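Local coordinates for designed protein (Trypanosoma brucei, PDB 6IEV) that is a designed protein with a thioredoxin fold, whose function is not known, apparently made to study how hydrophobic, partly buried side chains affect stability at high temperature, at residues I112-L115 against R116-D120; V24-S27 against L28-R32; I89-V92 against P93-V96. All coordinates share one frame; numbering follows the deposited sequence.

Contact 1. Residues I112-L115 against R116-D120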
ATOM      1  N   ILE A 112      -1.111  14.687  -6.791  1.00 77.14           N
ATOM      2  CA  ILE A 112      -0.394  13.530  -6.268  1.00 81.87           C
ATOM      3  C   ILE A 112      -1.146  12.225  -6.553  1.00 81.18           C
ATOM      4  O   ILE A 112      -0.503  11.192  -6.744  1.00 82.85           O
ATOM      5  CB  ILE A 112      -0.067  13.798  -4.776  1.00 81.80           C
ATOM      6  CG1 ILE A 112       0.792  12.686  -4.127  1.00 79.55           C
ATOM      7  CG2 ILE A 112      -1.262  14.428  -4.051  1.00 76.20           C
ATOM      8  CD1 ILE A 112       2.278  12.988  -4.361  1.00 80.62           C
ATOM      9  N   ASP A 113      -2.491  12.228  -6.605  1.00 78.27           N
ATOM     10  CA  ASP A 113      -3.129  11.043  -7.208  1.00 77.44           C
ATOM     11  C   ASP A 113      -2.543  10.741  -8.573  1.00 70.73           C
ATOM     12  O   ASP A 113      -2.212   9.589  -8.867  1.00 62.64           O
ATOM     13  CB  ASP A 113      -4.634  11.187  -7.456  1.00 88.14           C
ATOM     14  CG  ASP A 113      -5.382   9.949  -7.047  1.00107.99           C
ATOM     15  OD1 ASP A 113      -4.678   8.964  -6.712  1.00114.95           O
ATOM     16  OD2 ASP A 113      -6.579   9.841  -7.302  1.00113.33           O
ATOM     17  N   LYS A 114      -2.268  11.777  -9.359  1.00 61.03           N
ATOM     18  CA  LYS A 114      -1.595  11.557 -10.619  1.00 53.33           C
ATOM     19  C   LYS A 114      -0.227  10.974 -10.396  1.00 53.22           C
ATOM     20  O   LYS A 114       0.227  10.119 -11.166  1.00 51.88           O
ATOM     21  CB  LYS A 114      -1.339  12.878 -11.315  1.00 75.45           C
ATOM     22  CG  LYS A 114      -1.183  12.844 -12.789  1.00 84.98           C
ATOM     23  CD  LYS A 114      -2.328  13.533 -13.483  1.00 90.35           C
ATOM     24  CE  LYS A 114      -2.672  12.944 -14.866  1.00 91.59           C
ATOM     25  NZ  LYS A 114      -3.781  13.850 -15.361  1.00 91.82           N
ATOM     26  N   LEU A 115       0.427  11.414  -9.324  1.00 51.76           N
ATOM     27  CA  LEU A 115       1.792  10.988  -9.088  1.00 52.99           C
ATOM     28  C   LEU A 115       1.851   9.494  -8.819  1.00 39.57           C
ATOM     29  O   LEU A 115       2.642   8.777  -9.441  1.00 44.30           O
ATOM     30  CB  LEU A 115       2.404  11.786  -7.935  1.00 48.21           C
ATOM     31  CG  LEU A 115       3.767  11.160  -7.712  1.00 57.34           C
ATOM     32  CD1 LEU A 115       4.703  11.475  -8.892  1.00 52.23           C
ATOM     33  CD2 LEU A 115       4.386  11.565  -6.399  1.00 63.45           C
ATOM     34  N   ARG A 116       0.989   8.999  -7.929  1.00 44.55           N
ATOM     35  CA  ARG A 116       0.963   7.558  -7.667  1.00 42.38           C
ATOM     36  C   ARG A 116       0.627   6.770  -8.933  1.00 41.88           C
ATOM     37  O   ARG A 116       1.261   5.748  -9.225  1.00 43.40           O
ATOM     38  CB  ARG A 116      -0.015   7.247  -6.538  1.00 36.21           C
ATOM     39  CG  ARG A 116       0.123   5.816  -6.042  1.00 44.33           C
ATOM     40  CD  ARG A 116      -0.676   5.604  -4.787  1.00 48.85           C
ATOM     41  NE  ARG A 116      -0.527   4.234  -4.297  1.00 55.59           N
ATOM     42  CZ  ARG A 116      -0.905   3.821  -3.091  1.00 55.00           C
ATOM     43  NH1 ARG A 116      -1.453   4.667  -2.229  1.00 57.88           N
ATOM     44  NH2 ARG A 116      -0.734   2.553  -2.749  1.00 52.76           N
ATOM     45  N   VAL A 117      -0.357   7.239  -9.708  1.00 47.54           N
ATOM     46  CA  VAL A 117      -0.713   6.554 -10.954  1.00 41.59           C
ATOM     47  C   VAL A 117       0.477   6.517 -11.896  1.00 44.37           C
ATOM     48  O   VAL A 117       0.810   5.474 -12.473  1.00 48.02           O
ATOM     49  CB  VAL A 117      -1.929   7.228 -11.609  1.00 49.35           C
ATOM     50  CG1 VAL A 117      -2.173   6.633 -12.972  1.00 51.19           C
ATOM     51  CG2 VAL A 117      -3.154   7.085 -10.722  1.00 55.92           C
ATOM     52  N   THR A 118       1.147   7.660 -12.055  1.00 50.67           N
ATOM     53  CA  THR A 118       2.306   7.725 -12.939  1.00 41.10           C
ATOM     54  C   THR A 118       3.397   6.776 -12.475  1.00 45.39           C
ATOM     55  O   THR A 118       4.029   6.084 -13.288  1.00 47.31           O
ATOM     56  CB  THR A 118       2.852   9.155 -12.976  1.00 46.33           C
ATOM     57  OG1 THR A 118       1.807  10.059 -13.340  1.00 48.20           O
ATOM     58  CG2 THR A 118       4.020   9.261 -13.951  1.00 40.91           C
ATOM     59  N   LEU A 119       3.644   6.746 -11.163  1.00 44.07           N
ATOM     60  CA  LEU A 119       4.682   5.879 -10.626  1.00 42.20           C
ATOM     61  C   LEU A 119       4.333   4.417 -10.851  1.00 41.41           C
ATOM     62  O   LEU A 119       5.193   3.623 -11.246  1.00 41.35           O
ATOM     63  CB  LEU A 119       4.891   6.178  -9.138  1.00 48.33           C
ATOM     64  CG  LEU A 119       5.839   5.212  -8.425  1.00 49.27           C
ATOM     65  CD1 LEU A 119       7.201   5.219  -9.107  1.00 44.42           C
ATOM     66  CD2 LEU A 119       5.921   5.514  -6.923  1.00 46.83           C
ATOM     67  N   ASP A 120       3.063   4.050 -10.641  1.00 42.53           N
ATOM     68  CA  ASP A 120       2.655   2.661 -10.860  1.00 38.94           C
ATOM     69  C   ASP A 120       2.889   2.246 -12.309  1.00 38.09           C
ATOM     70  O   ASP A 120       3.384   1.143 -12.583  1.00 41.44           O
ATOM     71  CB  ASP A 120       1.179   2.484 -10.489  1.00 44.66           C
ATOM     72  CG  ASP A 120       0.956   2.382  -8.993  1.00 53.10           C
ATOM     73  OD1 ASP A 120       1.888   1.953  -8.279  1.00 68.42           O
ATOM     74  OD2 ASP A 120      -0.160   2.712  -8.537  1.00 57.31           O
TER

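Contact 2. Residues V24-S27 against L28-R32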
ATOM      1  N   VAL A  24      14.201  16.079   3.456  1.00 35.46           N
ATOM      2  CA  VAL A  24      14.353  17.458   2.988  1.00 40.69           C
ATOM      3  C   VAL A  24      15.781  17.692   2.476  1.00 39.81           C
ATOM      4  O   VAL A  24      16.760  17.504   3.207  1.00 39.24           O
ATOM      5  CB  VAL A  24      13.977  18.454   4.088  1.00 34.94           C
ATOM      6  CG1 VAL A  24      14.448  19.862   3.708  1.00 44.21           C
ATOM      7  CG2 VAL A  24      12.466  18.447   4.283  1.00 36.92           C
ATOM      8  N   ILE A  25      15.891  18.132   1.222  1.00 39.02           N
ATOM      9  CA  ILE A  25      17.173  18.288   0.530  1.00 41.16           C
ATOM     10  C   ILE A  25      17.724  19.690   0.752  1.00 43.03           C
ATOM     11  O   ILE A  25      16.996  20.685   0.643  1.00 53.37           O
ATOM     12  CB  ILE A  25      17.019  17.999  -0.971  1.00 45.21           C
ATOM     13  CG1 ILE A  25      16.918  16.493  -1.197  1.00 40.96           C
ATOM     14  CG2 ILE A  25      18.169  18.625  -1.767  1.00 42.09           C
ATOM     15  CD1 ILE A  25      18.168  15.724  -0.787  1.00 41.99           C
ATOM     16  N   MET A  26      19.012  19.779   1.069  1.00 37.03           N
ATOM     17  CA  MET A  26      19.624  21.084   1.299  1.00 39.17           C
ATOM     18  C   MET A  26      20.355  21.685   0.103  1.00 38.60           C
ATOM     19  O   MET A  26      20.527  22.902   0.072  1.00 38.28           O
ATOM     20  CB  MET A  26      20.584  21.002   2.476  1.00 49.03           C
ATOM     21  CG  MET A  26      19.904  21.270   3.782  1.00 52.76           C
ATOM     22  SD  MET A  26      21.100  21.009   5.064  1.00 56.67           S
ATOM     23  CE  MET A  26      21.880  19.508   4.470  1.00 47.70           C
ATOM     24  N   SER A  27      20.805  20.896  -0.874  1.00 36.86           N
ATOM     25  CA  SER A  27      21.677  21.426  -1.922  1.00 37.87           C
ATOM     26  C   SER A  27      21.581  20.550  -3.157  1.00 40.57           C
ATOM     27  O   SER A  27      21.202  19.371  -3.088  1.00 36.82           O
ATOM     28  CB  SER A  27      23.147  21.467  -1.480  1.00 38.42           C
ATOM     29  OG  SER A  27      23.637  20.132  -1.276  1.00 38.24           O
ATOM     30  N   LEU A  28      22.000  21.130  -4.284  1.00 38.64           N
ATOM     31  CA  LEU A  28      22.063  20.372  -5.529  1.00 38.68           C
ATOM     32  C   LEU A  28      23.028  19.199  -5.410  1.00 45.15           C
ATOM     33  O   LEU A  28      22.705  18.076  -5.822  1.00 43.50           O
ATOM     34  CB  LEU A  28      22.450  21.306  -6.678  1.00 39.91           C
ATOM     35  CG  LEU A  28      22.444  20.682  -8.070  1.00 50.17           C
ATOM     36  CD1 LEU A  28      21.095  20.052  -8.371  1.00 51.56           C
ATOM     37  CD2 LEU A  28      22.785  21.714  -9.100  1.00 49.49           C
ATOM     38  N   GLU A  29      24.165  19.408  -4.743  1.00 38.87           N
ATOM     39  CA  GLU A  29      25.126  18.326  -4.591  1.00 40.51           C
ATOM     40  C   GLU A  29      24.532  17.165  -3.795  1.00 43.33           C
ATOM     41  O   GLU A  29      24.705  15.999  -4.163  1.00 43.40           O
ATOM     42  CB  GLU A  29      26.396  18.828  -3.902  1.00 44.50           C
ATOM     43  CG  GLU A  29      27.439  17.740  -3.730  1.00 52.63           C
ATOM     44  CD  GLU A  29      27.847  17.123  -5.067  1.00 70.37           C
ATOM     45  OE1 GLU A  29      27.911  17.876  -6.071  1.00 76.52           O
ATOM     46  OE2 GLU A  29      28.079  15.889  -5.116  1.00 72.21           O
ATOM     47  N   GLU A  30      23.802  17.456  -2.721  1.00 43.62           N
ATOM     48  CA  GLU A  30      23.142  16.372  -2.005  1.00 43.06           C
ATOM     49  C   GLU A  30      22.109  15.694  -2.891  1.00 43.73           C
ATOM     50  O   GLU A  30      22.004  14.467  -2.905  1.00 39.61           O
ATOM     51  CB  GLU A  30      22.488  16.887  -0.726  1.00 37.52           C
ATOM     52  CG  GLU A  30      21.766  15.782   0.041  1.00 42.51           C
ATOM     53  CD  GLU A  30      20.962  16.319   1.223  1.00 48.80           C
ATOM     54  OE1 GLU A  30      20.561  15.521   2.082  1.00 50.80           O
ATOM     55  OE2 GLU A  30      20.714  17.541   1.288  1.00 51.00           O
ATOM     56  N   LEU A  31      21.349  16.476  -3.658  1.00 45.38           N
ATOM     57  CA  LEU A  31      20.289  15.900  -4.478  1.00 46.80           C
ATOM     58  C   LEU A  31      20.853  15.006  -5.581  1.00 47.69           C
ATOM     59  O   LEU A  31      20.287  13.951  -5.880  1.00 44.18           O
ATOM     60  CB  LEU A  31      19.427  17.019  -5.069  1.00 50.39           C
ATOM     61  CG  LEU A  31      18.267  16.619  -5.985  1.00 53.42           C
ATOM     62  CD1 LEU A  31      17.470  15.462  -5.386  1.00 46.02           C
ATOM     63  CD2 LEU A  31      17.366  17.805  -6.226  1.00 53.98           C
ATOM     64  N   ARG A  32      21.963  15.415  -6.205  1.00 49.56           N
ATOM     65  CA  ARG A  32      22.534  14.609  -7.282  1.00 47.97           C
ATOM     66  C   ARG A  32      23.122  13.303  -6.768  1.00 44.90           C
ATOM     67  O   ARG A  32      22.991  12.266  -7.423  1.00 50.41           O
ATOM     68  CB  ARG A  32      23.600  15.406  -8.028  1.00 44.01           C
ATOM     69  CG  ARG A  32      23.042  16.558  -8.833  1.00 50.75           C
ATOM     70  CD  ARG A  32      24.143  17.268  -9.610  1.00 65.11           C
ATOM     71  NE  ARG A  32      24.723  16.446 -10.670  1.00 74.63           N
ATOM     72  CZ  ARG A  32      25.725  16.839 -11.453  1.00 85.69           C
ATOM     73  NH1 ARG A  32      26.266  18.050 -11.303  1.00 75.89           N
ATOM     74  NH2 ARG A  32      26.182  16.021 -12.392  1.00 97.27           N
TER
HETATM   75  O   HOH W   1      19.418  17.371   4.026  1.00 34.58           O

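Contact 3. Residues I89-V92 against P93-V96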
ATOM      1  N   ILE A  89      12.663  23.269 -13.545  1.00 58.55           N
ATOM      2  CA  ILE A  89      11.345  23.340 -12.921  1.00 58.65           C
ATOM      3  C   ILE A  89      10.703  24.667 -13.300  1.00 64.97           C
ATOM      4  O   ILE A  89      11.192  25.736 -12.919  1.00 66.14           O
ATOM      5  CB  ILE A  89      11.434  23.212 -11.397  1.00 54.92           C
ATOM      6  CG1 ILE A  89      12.145  21.917 -10.997  1.00 54.08           C
ATOM      7  CG2 ILE A  89      10.044  23.356 -10.799  1.00 49.93           C
ATOM      8  CD1 ILE A  89      11.496  20.658 -11.562  1.00 53.78           C
ATOM      9  N   THR A  90       9.569  24.594 -13.990  1.00 61.68           N
ATOM     10  CA  THR A  90       8.906  25.778 -14.504  1.00 68.27           C
ATOM     11  C   THR A  90       7.703  26.210 -13.673  1.00 72.34           C
ATOM     12  O   THR A  90       7.286  27.367 -13.775  1.00 79.79           O
ATOM     13  CB  THR A  90       8.451  25.524 -15.944  1.00 69.65           C
ATOM     14  OG1 THR A  90       7.475  24.480 -15.955  1.00 64.87           O
ATOM     15  CG2 THR A  90       9.628  25.075 -16.790  1.00 74.82           C
ATOM     16  N   SER A  91       7.146  25.330 -12.851  1.00 71.91           N
ATOM     17  CA  SER A  91       6.100  25.720 -11.917  1.00 70.21           C
ATOM     18  C   SER A  91       6.175  24.807 -10.703  1.00 65.57           C
ATOM     19  O   SER A  91       6.742  23.718 -10.762  1.00 53.71           O
ATOM     20  CB  SER A  91       4.708  25.672 -12.557  1.00 75.22           C
ATOM     21  OG  SER A  91       4.530  24.486 -13.312  1.00 73.77           O
ATOM     22  N   VAL A  92       5.606  25.267  -9.595  1.00 67.35           N
ATOM     23  CA  VAL A  92       5.567  24.463  -8.382  1.00 62.98           C
ATOM     24  C   VAL A  92       4.105  24.297  -7.986  1.00 67.66           C
ATOM     25  O   VAL A  92       3.274  25.149  -8.322  1.00 77.41           O
ATOM     26  CB  VAL A  92       6.394  25.096  -7.249  1.00 63.98           C
ATOM     27  CG1 VAL A  92       7.821  25.385  -7.707  1.00 59.61           C
ATOM     28  CG2 VAL A  92       5.703  26.339  -6.702  1.00 63.15           C
ATOM     29  N   PRO A  93       3.733  23.198  -7.324  1.00 65.22           N
ATOM     30  CA  PRO A  93       4.644  22.082  -7.064  1.00 61.51           C
ATOM     31  C   PRO A  93       4.814  21.215  -8.296  1.00 62.45           C
ATOM     32  O   PRO A  93       3.903  21.118  -9.114  1.00 72.75           O
ATOM     33  CB  PRO A  93       3.952  21.319  -5.937  1.00 57.65           C
ATOM     34  CG  PRO A  93       2.511  21.586  -6.161  1.00 59.79           C
ATOM     35  CD  PRO A  93       2.434  23.010  -6.659  1.00 65.82           C
ATOM     36  N   THR A  94       5.991  20.620  -8.438  1.00 59.10           N
ATOM     37  CA  THR A  94       6.264  19.656  -9.493  1.00 55.25           C
ATOM     38  C   THR A  94       6.928  18.437  -8.878  1.00 51.12           C
ATOM     39  O   THR A  94       7.762  18.561  -7.977  1.00 51.36           O
ATOM     40  CB  THR A  94       7.165  20.241 -10.597  1.00 50.90           C
ATOM     41  OG1 THR A  94       6.488  21.324 -11.230  1.00 60.66           O
ATOM     42  CG2 THR A  94       7.492  19.191 -11.654  1.00 49.50           C
ATOM     43  N   PHE A  95       6.549  17.265  -9.373  1.00 48.21           N
ATOM     44  CA  PHE A  95       7.163  16.006  -9.007  1.00 40.39           C
ATOM     45  C   PHE A  95       8.050  15.519 -10.139  1.00 41.67           C
ATOM     46  O   PHE A  95       7.644  15.539 -11.300  1.00 49.45           O
ATOM     47  CB  PHE A  95       6.088  14.966  -8.714  1.00 45.13           C
ATOM     48  CG  PHE A  95       5.226  15.311  -7.540  1.00 43.84           C
ATOM     49  CD1 PHE A  95       5.605  14.933  -6.264  1.00 38.01           C
ATOM     50  CD2 PHE A  95       4.043  16.021  -7.709  1.00 41.71           C
ATOM     51  CE1 PHE A  95       4.821  15.245  -5.172  1.00 40.29           C
ATOM     52  CE2 PHE A  95       3.245  16.335  -6.622  1.00 34.98           C
ATOM     53  CZ  PHE A  95       3.639  15.952  -5.350  1.00 39.48           C
ATOM     54  N   VAL A  96       9.243  15.046  -9.796  1.00 39.13           N
ATOM     55  CA  VAL A  96      10.159  14.430 -10.749  1.00 33.93           C
ATOM     56  C   VAL A  96      10.461  13.014 -10.274  1.00 42.69           C
ATOM     57  O   VAL A  96      10.691  12.790  -9.079  1.00 42.11           O
ATOM     58  CB  VAL A  96      11.461  15.237 -10.886  1.00 47.81           C
ATOM     59  CG1 VAL A  96      12.456  14.488 -11.764  1.00 52.71           C
ATOM     60  CG2 VAL A  96      11.169  16.649 -11.449  1.00 45.34           C
TER

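Contact 1. Residues I112-L115 against R116-D120
In helix 112-123, the C-terminal helix of the thioredoxin fold, Lys114 and Thr118 are joined by a doubly used carbonyl. Lys114 O accepts from Thr118 N at 2.8 Å, the ordinary helical bond, and again from the hydroxyl, with Thr118 OG1 2.7 Å from Lys114 O. The hydroxyl comes from above the carbonyl plane, with a C=O...donor angle of 137°, whereas the amide is tilted only slightly from that plane. With chi1 at -55°, OG1 lies beside its own backbone N and leans back over the preceding turn, which fixes the rotation of the threonine. Lys114 CG comes no nearer than 4.1 Å to Thr118 OG1, so the contact rests on the carbonyl rather than on the side chain of the lysine.

This helix packs against one face of the central sheet next to helix 53-66: Leu115 reaches Phe95 and Ile97 of strand 94-99 as well as Leu60, and Leu119 rests on Leu63. The neighbouring backbone bonds are regular, Arg116 N to Ile112 O at 2.9 Å and Leu119 N to Leu115 O at 2.8 Å. At Val117, CG2 lies 3.3 Å from Asp113 O, the same oxygen that receives Val117 N at 3.1 Å. Arg116 instead runs out fully extended, and its guanidinium forms salt bridges with Asp111 and Asp113 of the second subunit.

Contact 2. Residues V24-S27 against L28-R32
Glu30 folds back over the loop ahead of its own helix, and its carboxylate meets the backbone of Met26: Met26 N donates to Glu30 OE2 at 2.8 Å in an almost straight bond, 174° at the hydrogen, reaching the oxygen nearly along its C-O axis. The chain of Glu30 is extended, CG anti to the backbone N (chi1 179°), which carries the carboxylate back to Met26. Ile25 CD1 packs against the same carboxylate, 3.5 Å from Glu30 CD, the two side chains running obliquely across each other, so that a methyl group lies against the carboxylate carbon.

The next residue, Ser27, is the N-cap of helix 28-35. Its OG accepts from Glu30 N at 3.0 Å, and chi1 of 65° places OG between its own backbone N and carbonyl carbon, turned toward the first helical turn. Ser27 thus satisfies an amide that has no earlier helical carbonyl to use, while the Glu30 carboxylate accepts from the amide of Met26 and not from that of Ser27, so the reciprocal half of a capping box is not made. The first regular helical bond follows, Leu31 N to Ser27 O at 3.0 Å.

Farther out, Ile25 CG2 packs on Leu31 CB at 3.9 Å, and both side chains also touch Val75 of strand 70-76. The other carboxylate oxygen, Glu30 OE1, is hydrogen-bonded to His23 NE2. Water 1 lies between Glu30 OE1, at 2.9 Å, and Val24 O.

Contact 3. Residues I89-V92 against P93-V96
Val92 and Pro93 are joined by a cis peptide bond at the entrance to strand 94-99, the place of the cis-proline loop that is a hallmark of the thioredoxin fold. The cis geometry draws the two CA atoms to 2.9 Å and turns the chain sharply from the loop after helix 81-86 into the sheet. The turn is tight, with Val92 CB 3.5 Å from Pro93 CA. The proline ring itself is buried, facing Thr46, Arg52 and Pro110, while its backbone pairs with Gly109. In many thioredoxin-fold enzymes the corresponding proline lies beside the redox-active cysteines; this sequence has no cysteine, so nothing of that chemistry can be ascribed to the loop here.

Thr94 follows and ties the strand back to the loop. Its hydroxyl donates to the carbonyl of Ser91, three residues earlier, and the separation of Thr94 OG1 from Ser91 O is very short, 2.5 Å, though the exact length is doubtful at this resolution. A chi1 of -63° puts OG1 beside the backbone N and on the loop side, spanning the bend made by the cis bond. Ile89 CG2 lies 4.1 Å from Thr94 OG1, the two side chains running antiparallel past one another, which brings an apolar branch alongside the hydroxyl. The backbone of Thr94 meanwhile pairs with Phe45 of strand 40-46.

Phe95 directs its CB away from the loop, and its ring packs on helix 112-123. At Val96 the side chain is again on the loop side, next to Phe45, which Ile89 touches as well. There the two side chains lie at a slant to each other, methyl to methyl, with Ile89 CD1 4.0 Å from Val96 CG2.

Contacts 1 and 3 meet directly in the core, although their centres are 15 Å apart: Phe95 of strand 94-99 is the bridge, its CZ 3.4 Å from Ile112 CD1 and its CD1 3.6 Å from Leu115 CD2. Contact 2 stands apart, its centre 23 Å from that of contact 1 and on the other side of the chain's centre. It comes within about 8 Å, nearest atoms, of contact 3 without touching it. The central sheet relates all three, since Ile25 and Leu31 of contact 2 pack on strand 70-76, and strand 40-46 separates that strand from strand 94-99, where Ile112 and Leu115 pack. Contact 1 alone of the three touches a second subunit.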